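Side-chain contact in putative tautomerase (Streptomyces achromogenes, PDB 3RY0), which is of unknown function but is probably a tautomerase-family enzyme of the MIF clan, built as an assembly of six chains: residues 55-58 against 59-63. Sequence-based numbering, arbitrary orientation.
Sequences RSVA and ERRAS
Ser56 is the N-cap of the helix 57-62: its OG accepts the backbone N-H of Glu59 at 3.0 Å, with an N-H...O angle of 160°. With chi1 at 75° the hydroxyl turns back over the helix start, where it meets that N-H. The Ser56 carbonyl then takes Arg60 N at 2.9 Å, and Val57 O takes Arg61 N. Across the turn, the extended Glu59 chain lays its carboxylate beside the Arg55 methylenes, Glu59 OE1 lying 3.7 Å from Arg55 CD, with carboxylate and guanidinium planes nearly perpendicular. Arg55 NH1 and Glu59 OE1 stay 4.5 Å apart, bridged by one water. Another accepts from Ser56 N and donates to Glu59 OE2. A third joins Arg55 NH1 to Ser63 O; both waters at NH1 lie in the guanidinium plane. Bent at chi3 (-56°), Arg55 sets one guanidinium face against Arg60 CG, offset toward the rim, 3.5 Å from Arg55 NH2. Arg55 NH2 and Arg60 NH1 approach to 4.1 Å, a likeness of charge that Glu36 of the second subunit, salt-bridged to Arg60 NH2, may offset. Farther round, Val57 CG1 sits over a face of the Arg61 guanidinium. The strand-to-helix junction thus combines a direct serine cap with an Arg55-Glu59 attraction that is probably weak and partly screened.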
ATOM      1  N   ARG A  55      15.483 -12.706  -7.625  1.00 13.08           N
ATOM      2  CA  ARG A  55      15.937 -12.210  -8.901  1.00 14.02           C
ATOM      3  C   ARG A  55      14.864 -11.421  -9.607  1.00 11.57           C
ATOM      4  O   ARG A  55      13.670 -11.738  -9.472  1.00 12.86           O
ATOM      5  CB  ARG A  55      16.428 -13.376  -9.827  1.00 15.67           C
ATOM      6  CG  ARG A  55      17.606 -14.168  -9.229  1.00 19.50           C
ATOM      7  CD  ARG A  55      18.111 -15.232 -10.198  1.00 27.68           C
ATOM      8  NE  ARG A  55      17.009 -16.115 -10.571  1.00 36.22           N
ATOM      9  CZ  ARG A  55      16.767 -16.567 -11.806  1.00 35.80           C
ATOM     10  NH1 ARG A  55      17.548 -16.196 -12.830  1.00 33.04           N
ATOM     11  NH2 ARG A  55      15.715 -17.366 -12.013  1.00 39.43           N
ATOM     12  N   SER A  56      15.258 -10.398 -10.330  1.00 12.16           N
ATOM     13  CA  SER A  56      14.229  -9.532 -10.953  1.00 12.72           C
ATOM     14  C   SER A  56      13.576 -10.242 -12.088  1.00 14.58           C
ATOM     15  O   SER A  56      14.149 -11.218 -12.675  1.00 14.04           O
ATOM     16  CB  SER A  56      14.848  -8.237 -11.452  1.00 14.35           C
ATOM     17  OG  SER A  56      15.571  -8.505 -12.619  1.00 16.74           O
ATOM     18  N   VAL A  57      12.350  -9.899 -12.436  1.00 13.18           N
ATOM     19  CA  VAL A  57      11.648 -10.419 -13.653  1.00 13.88           C
ATOM     20  C   VAL A  57      12.533 -10.209 -14.865  1.00 15.18           C
ATOM     21  O   VAL A  57      12.613 -11.117 -15.698  1.00 15.50           O
ATOM     22  CB  VAL A  57      10.290  -9.766 -13.758  1.00 13.13           C
ATOM     23  CG1 VAL A  57       9.631 -10.192 -15.110  1.00 14.61           C
ATOM     24  CG2 VAL A  57       9.365 -10.284 -12.587  1.00 12.72           C
ATOM     25  N   ALA A  58      13.206  -9.093 -14.959  1.00 14.90           N
ATOM     26  CA  ALA A  58      14.123  -8.881 -16.106  1.00 16.35           C
ATOM     27  C   ALA A  58      15.157  -9.971 -16.137  1.00 18.22           C
ATOM     28  O   ALA A  58      15.380 -10.532 -17.255  1.00 22.01           O
ATOM     29  CB  ALA A  58      14.750  -7.541 -15.966  1.00 18.09           C
ATOM     30  N   GLU A  59      15.780 -10.277 -15.001  1.00 18.15           N
ATOM     31  CA  GLU A  59      16.906 -11.340 -14.936  1.00 18.62           C
ATOM     32  C   GLU A  59      16.336 -12.710 -15.245  1.00 21.95           C
ATOM     33  O   GLU A  59      16.946 -13.478 -16.058  1.00 21.95           O
ATOM     34  CB  GLU A  59      17.592 -11.279 -13.564  1.00 23.46           C
ATOM     35  CG  GLU A  59      18.875 -12.191 -13.422  1.00 21.58           C
ATOM     36  CD  GLU A  59      19.678 -12.074 -12.102  1.00 30.57           C
ATOM     37  OE1 GLU A  59      20.512 -12.974 -11.854  1.00 34.16           O
ATOM     38  OE2 GLU A  59      19.580 -11.111 -11.320  1.00 30.89           O
ATOM     39  N   ARG A  60      15.160 -13.039 -14.738  1.00 21.06           N
ATOM     40  CA  ARG A  60      14.478 -14.352 -14.927  1.00 22.09           C
ATOM     41  C   ARG A  60      14.086 -14.542 -16.426  1.00 25.01           C
ATOM     42  O   ARG A  60      14.154 -15.703 -16.994  1.00 26.76           O
ATOM     43  CB  ARG A  60      13.255 -14.482 -14.006  1.00 21.47           C
ATOM     44  CG  ARG A  60      13.612 -14.621 -12.553  1.00 19.72           C
ATOM     45  CD  ARG A  60      12.449 -14.181 -11.633  1.00 17.37           C
ATOM     46  NE  ARG A  60      11.278 -15.119 -11.791  1.00 20.49           N
ATOM     47  CZ  ARG A  60      11.100 -16.274 -11.111  1.00 20.90           C
ATOM     48  NH1 ARG A  60      12.047 -16.694 -10.297  1.00 18.45           N
ATOM     49  NH2 ARG A  60       9.983 -17.016 -11.237  1.00 22.73           N
ATOM     50  N   ARG A  61      13.705 -13.459 -17.095  1.00 25.30           N
ATOM     51  CA  ARG A  61      13.405 -13.435 -18.527  1.00 25.91           C
ATOM     52  C   ARG A  61      14.689 -13.671 -19.306  1.00 26.48           C
ATOM     53  O   ARG A  61      14.675 -14.373 -20.346  1.00 27.87           O
ATOM     54  CB  ARG A  61      12.818 -12.093 -18.908  1.00 25.51           C
ATOM     55  CG  ARG A  61      11.371 -12.170 -18.790  1.00 24.25           C
ATOM     56  CD  ARG A  61      10.787 -10.779 -18.852  1.00 30.10           C
ATOM     57  NE  ARG A  61       9.338 -10.882 -18.797  1.00 28.60           N
ATOM     58  CZ  ARG A  61       8.523  -9.848 -18.733  1.00 30.00           C
ATOM     59  NH1 ARG A  61       9.042  -8.630 -18.694  1.00 24.15           N
ATOM     60  NH2 ARG A  61       7.217 -10.040 -18.745  1.00 30.75           N
ATOM     61  N   ALA A  62      15.817 -13.156 -18.857  1.00 26.12           N
ATOM     62  CA  ALA A  62      17.071 -13.331 -19.641  1.00 25.76           C
ATOM     63  C   ALA A  62      17.679 -14.700 -19.585  1.00 25.41           C
ATOM     64  O   ALA A  62      18.531 -15.031 -20.418  1.00 25.74           O
ATOM     65  CB  ALA A  62      18.163 -12.326 -19.244  1.00 26.89           C
ATOM     66  N   SER A  63      17.202 -15.532 -18.676  1.00 22.67           N
ATOM     67  CA  SER A  63      17.658 -16.918 -18.630  1.00 22.89           C
ATOM     68  C   SER A  63      16.421 -17.860 -18.484  1.00 19.60           C
ATOM     69  O   SER A  63      16.347 -18.455 -17.415  1.00 20.34           O
ATOM     70  CB  SER A  63      18.593 -17.087 -17.405  1.00 23.07           C
ATOM     71  OG  SER A  63      19.846 -16.340 -17.533  1.00 24.50           O
TER
HETATM   72  O   HOH W   1      20.189 -15.254 -13.560  1.00 33.95           O
HETATM   73  O   HOH W   2      16.527 -17.954 -14.559  1.00 40.44           O
HETATM   74  O   HOH W   3      18.076  -9.579 -10.123  1.00 18.55           O